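Local structure of N-acylglucosamine 2-epimerase (Marinomonas mediterranea, 5X32) at residues L281-A286 / Y337-E342. The protein catalyses the reversible isomerisation of D-mannose to D-fructose and, less efficiently, that of D-lyxose to D-xylulose. Sequence-based numbering, arbitrary orientation.
Sequences LAYKKA and YLTLWE
Tyr-283 reaches from helix 271-286 to two neighbouring residues of helix 331-347, meeting Leu-340 with its ring and Thr-339 with its hydroxyl. On the closely packed side, CE2 of Tyr-283 lies 4.1 Å from CG of Leu-340, which sits at the ring edge near its plane; CD1 of the same leucine is scarcely farther from CE2. Leu-340 is buried, and its other neighbours include Phe-318 and Ser-317 of helix 311-328 and Trp-287, whose ring also stacks with that of Tyr-283. The backbones stay well apart, the nearest CA atoms, those of Tyr-283 and Leu-340, being 10.1 Å from each other; with CG anti to the backbone N (chi1 -176°), the phenol extends across this gap, and the two segments bury 107 Å², counting both sides. Both helices belong to the (α/α)6 barrel of the N-acylglucosamine 2-epimerase family, and the contact lies away from the residues proposed as catalytic. Toward the looser side, where Thr-339 and Tyr-283 are both partly exposed, OH of Tyr-283 donates a hydrogen bond of 3.0 Å to OG1 of Thr-339. The stronger partner of that oxygen is the backbone carbonyl of Gln-336, three residues earlier in the same helix, consistent with the threonine hydroxyl donating to that carbonyl while accepting the hydrogen bond from the phenol.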
ATOM      1  N   LEU A 281     -13.801   4.948 -14.324  1.00 53.26           N
ATOM      2  CA  LEU A 281     -12.891   5.579 -15.269  1.00 56.29           C
ATOM      3  C   LEU A 281     -11.561   4.816 -15.392  1.00 54.90           C
ATOM      4  O   LEU A 281     -11.111   4.524 -16.513  1.00 53.51           O
ATOM      5  CB  LEU A 281     -12.652   7.032 -14.863  1.00 56.78           C
ATOM      6  CG  LEU A 281     -12.525   8.031 -16.007  1.00 60.35           C
ATOM      7  CD1 LEU A 281     -13.545   7.743 -17.088  1.00 54.00           C
ATOM      8  CD2 LEU A 281     -12.720   9.418 -15.473  1.00 56.23           C
ATOM      9  N   ALA A 282     -10.927   4.523 -14.253  1.00 51.77           N
ATOM     10  CA  ALA A 282      -9.633   3.828 -14.255  1.00 55.37           C
ATOM     11  C   ALA A 282      -9.751   2.462 -14.904  1.00 52.33           C
ATOM     12  O   ALA A 282      -9.056   2.164 -15.874  1.00 51.55           O
ATOM     13  CB  ALA A 282      -9.084   3.674 -12.837  1.00 53.73           C
ATOM     14  N   TYR A 283     -10.683   1.655 -14.412  1.00 49.31           N
ATOM     15  CA  TYR A 283     -10.835   0.310 -14.927  1.00 51.76           C
ATOM     16  C   TYR A 283     -11.122   0.354 -16.424  1.00 54.59           C
ATOM     17  O   TYR A 283     -10.475  -0.354 -17.205  1.00 57.70           O
ATOM     18  CB  TYR A 283     -11.943  -0.445 -14.182  1.00 49.99           C
ATOM     19  CG  TYR A 283     -12.097  -1.901 -14.617  1.00 53.03           C
ATOM     20  CD1 TYR A 283     -12.812  -2.240 -15.774  1.00 57.22           C
ATOM     21  CD2 TYR A 283     -11.530  -2.934 -13.875  1.00 50.51           C
ATOM     22  CE1 TYR A 283     -12.956  -3.559 -16.172  1.00 56.08           C
ATOM     23  CE2 TYR A 283     -11.668  -4.258 -14.259  1.00 53.49           C
ATOM     24  CZ  TYR A 283     -12.381  -4.569 -15.408  1.00 60.21           C
ATOM     25  OH  TYR A 283     -12.519  -5.882 -15.805  1.00 57.61           O
ATOM     26  N   LYS A 284     -12.054   1.202 -16.839  1.00 52.94           N
ATOM     27  CA  LYS A 284     -12.387   1.224 -18.256  1.00 56.54           C
ATOM     28  C   LYS A 284     -11.188   1.629 -19.096  1.00 54.21           C
ATOM     29  O   LYS A 284     -10.950   1.047 -20.153  1.00 51.12           O
ATOM     30  CB  LYS A 284     -13.544   2.179 -18.542  1.00 60.21           C
ATOM     31  CG  LYS A 284     -13.806   2.337 -20.024  1.00 61.44           C
ATOM     32  CD  LYS A 284     -15.169   2.939 -20.280  1.00 74.73           C
ATOM     33  CE  LYS A 284     -15.584   3.867 -19.150  1.00 68.34           C
ATOM     34  NZ  LYS A 284     -16.902   4.490 -19.439  1.00 60.12           N
ATOM     35  N   LYS A 285     -10.391   2.578 -18.610  1.00 54.54           N
ATOM     36  CA  LYS A 285      -9.223   2.968 -19.387  1.00 54.45           C
ATOM     37  C   LYS A 285      -8.096   1.934 -19.412  1.00 55.37           C
ATOM     38  O   LYS A 285      -7.383   1.833 -20.411  1.00 56.73           O
ATOM     39  CB  LYS A 285      -8.656   4.303 -18.907  1.00 53.74           C
ATOM     40  CG  LYS A 285      -9.545   5.509 -19.206  1.00 59.51           C
ATOM     41  CD  LYS A 285      -8.745   6.762 -18.964  1.00 62.95           C
ATOM     42  CE  LYS A 285      -9.553   8.006 -18.792  1.00 60.87           C
ATOM     43  NZ  LYS A 285      -8.605   9.119 -18.469  1.00 66.79           N
ATOM     44  N   ALA A 286      -7.940   1.150 -18.346  1.00 55.95           N
ATOM     45  CA  ALA A 286      -6.702   0.383 -18.179  1.00 50.20           C
ATOM     46  C   ALA A 286      -6.868  -1.125 -18.365  1.00 56.41           C
ATOM     47  O   ALA A 286      -5.875  -1.870 -18.459  1.00 52.28           O
ATOM     48  CB  ALA A 286      -6.112   0.679 -16.830  1.00 48.16           C
ATOM     49  N   TYR A 337     -14.669  -7.634 -10.049  1.00 56.46           N
ATOM     50  CA  TYR A 337     -13.955  -8.322  -8.995  1.00 52.58           C
ATOM     51  C   TYR A 337     -13.532  -9.721  -9.479  1.00 59.47           C
ATOM     52  O   TYR A 337     -12.354 -10.135  -9.342  1.00 54.72           O
ATOM     53  CB  TYR A 337     -14.844  -8.387  -7.749  1.00 49.60           C
ATOM     54  CG  TYR A 337     -14.275  -9.184  -6.618  1.00 54.44           C
ATOM     55  CD1 TYR A 337     -13.329  -8.621  -5.766  1.00 57.89           C
ATOM     56  CD2 TYR A 337     -14.704 -10.472  -6.359  1.00 54.60           C
ATOM     57  CE1 TYR A 337     -12.790  -9.336  -4.719  1.00 53.84           C
ATOM     58  CE2 TYR A 337     -14.174 -11.204  -5.304  1.00 53.60           C
ATOM     59  CZ  TYR A 337     -13.216 -10.626  -4.487  1.00 56.93           C
ATOM     60  OH  TYR A 337     -12.675 -11.327  -3.430  1.00 55.30           O
ATOM     61  N   LEU A 338     -14.496 -10.445 -10.056  1.00 58.28           N
ATOM     62  CA  LEU A 338     -14.208 -11.778 -10.594  1.00 59.67           C
ATOM     63  C   LEU A 338     -13.218 -11.713 -11.755  1.00 59.25           C
ATOM     64  O   LEU A 338     -12.386 -12.599 -11.899  1.00 57.52           O
ATOM     65  CB  LEU A 338     -15.486 -12.489 -11.034  1.00 54.37           C
ATOM     66  CG  LEU A 338     -16.372 -12.859  -9.845  1.00 60.67           C
ATOM     67  CD1 LEU A 338     -17.594 -13.613 -10.311  1.00 55.80           C
ATOM     68  CD2 LEU A 338     -15.597 -13.640  -8.770  1.00 50.30           C
ATOM     69  N   THR A 339     -13.326 -10.698 -12.609  1.00 52.69           N
ATOM     70  CA  THR A 339     -12.371 -10.594 -13.717  1.00 53.82           C
ATOM     71  C   THR A 339     -10.948 -10.356 -13.204  1.00 51.58           C
ATOM     72  O   THR A 339      -9.983 -10.933 -13.708  1.00 58.72           O
ATOM     73  CB  THR A 339     -12.758  -9.485 -14.717  1.00 52.43           C
ATOM     74  OG1 THR A 339     -12.907  -8.245 -14.018  1.00 56.83           O
ATOM     75  CG2 THR A 339     -14.064  -9.841 -15.396  1.00 40.45           C
ATOM     76  N   LEU A 340     -10.817  -9.498 -12.203  1.00 52.75           N
ATOM     77  CA  LEU A 340      -9.507  -9.181 -11.654  1.00 52.89           C
ATOM     78  C   LEU A 340      -8.889 -10.395 -10.963  1.00 53.42           C
ATOM     79  O   LEU A 340      -7.707 -10.698 -11.159  1.00 49.38           O
ATOM     80  CB  LEU A 340      -9.612  -7.996 -10.701  1.00 52.09           C
ATOM     81  CG  LEU A 340      -9.893  -6.689 -11.444  1.00 50.00           C
ATOM     82  CD1 LEU A 340     -10.477  -5.640 -10.509  1.00 47.14           C
ATOM     83  CD2 LEU A 340      -8.599  -6.189 -12.083  1.00 44.51           C
ATOM     84  N   TRP A 341      -9.696 -11.107 -10.182  1.00 54.12           N
ATOM     85  CA  TRP A 341      -9.218 -12.349  -9.595  1.00 53.19           C
ATOM     86  C   TRP A 341      -8.878 -13.406 -10.662  1.00 55.52           C
ATOM     87  O   TRP A 341      -7.902 -14.133 -10.514  1.00 53.95           O
ATOM     88  CB  TRP A 341     -10.239 -12.910  -8.609  1.00 54.78           C
ATOM     89  CG  TRP A 341      -9.991 -12.473  -7.202  1.00 52.86           C
ATOM     90  CD1 TRP A 341     -10.740 -11.590  -6.478  1.00 54.04           C
ATOM     91  CD2 TRP A 341      -8.903 -12.880  -6.341  1.00 57.59           C
ATOM     92  NE1 TRP A 341     -10.193 -11.422  -5.221  1.00 58.59           N
ATOM     93  CE2 TRP A 341      -9.069 -12.203  -5.110  1.00 57.20           C
ATOM     94  CE3 TRP A 341      -7.814 -13.758  -6.486  1.00 56.72           C
ATOM     95  CZ2 TRP A 341      -8.188 -12.372  -4.033  1.00 54.09           C
ATOM     96  CZ3 TRP A 341      -6.929 -13.919  -5.402  1.00 55.67           C
ATOM     97  CH2 TRP A 341      -7.127 -13.230  -4.201  1.00 55.30           C
ATOM     98  N   GLU A 342      -9.678 -13.514 -11.719  1.00 56.48           N
ATOM     99  CA  GLU A 342      -9.392 -14.507 -12.757  1.00 56.99           C
ATOM    100  C   GLU A 342      -8.047 -14.217 -13.395  1.00 52.22           C
ATOM    101  O   GLU A 342      -7.183 -15.097 -13.454  1.00 50.28           O
ATOM    102  CB  GLU A 342     -10.503 -14.551 -13.803  1.00 53.74           C
ATOM    103  CG  GLU A 342     -11.714 -15.325 -13.307  1.00 61.93           C
ATOM    104  CD  GLU A 342     -12.973 -15.104 -14.144  1.00 72.42           C
ATOM    105  OE1 GLU A 342     -12.887 -14.515 -15.250  1.00 72.74           O
ATOM    106  OE2 GLU A 342     -14.060 -15.511 -13.672  1.00 73.02           O
TER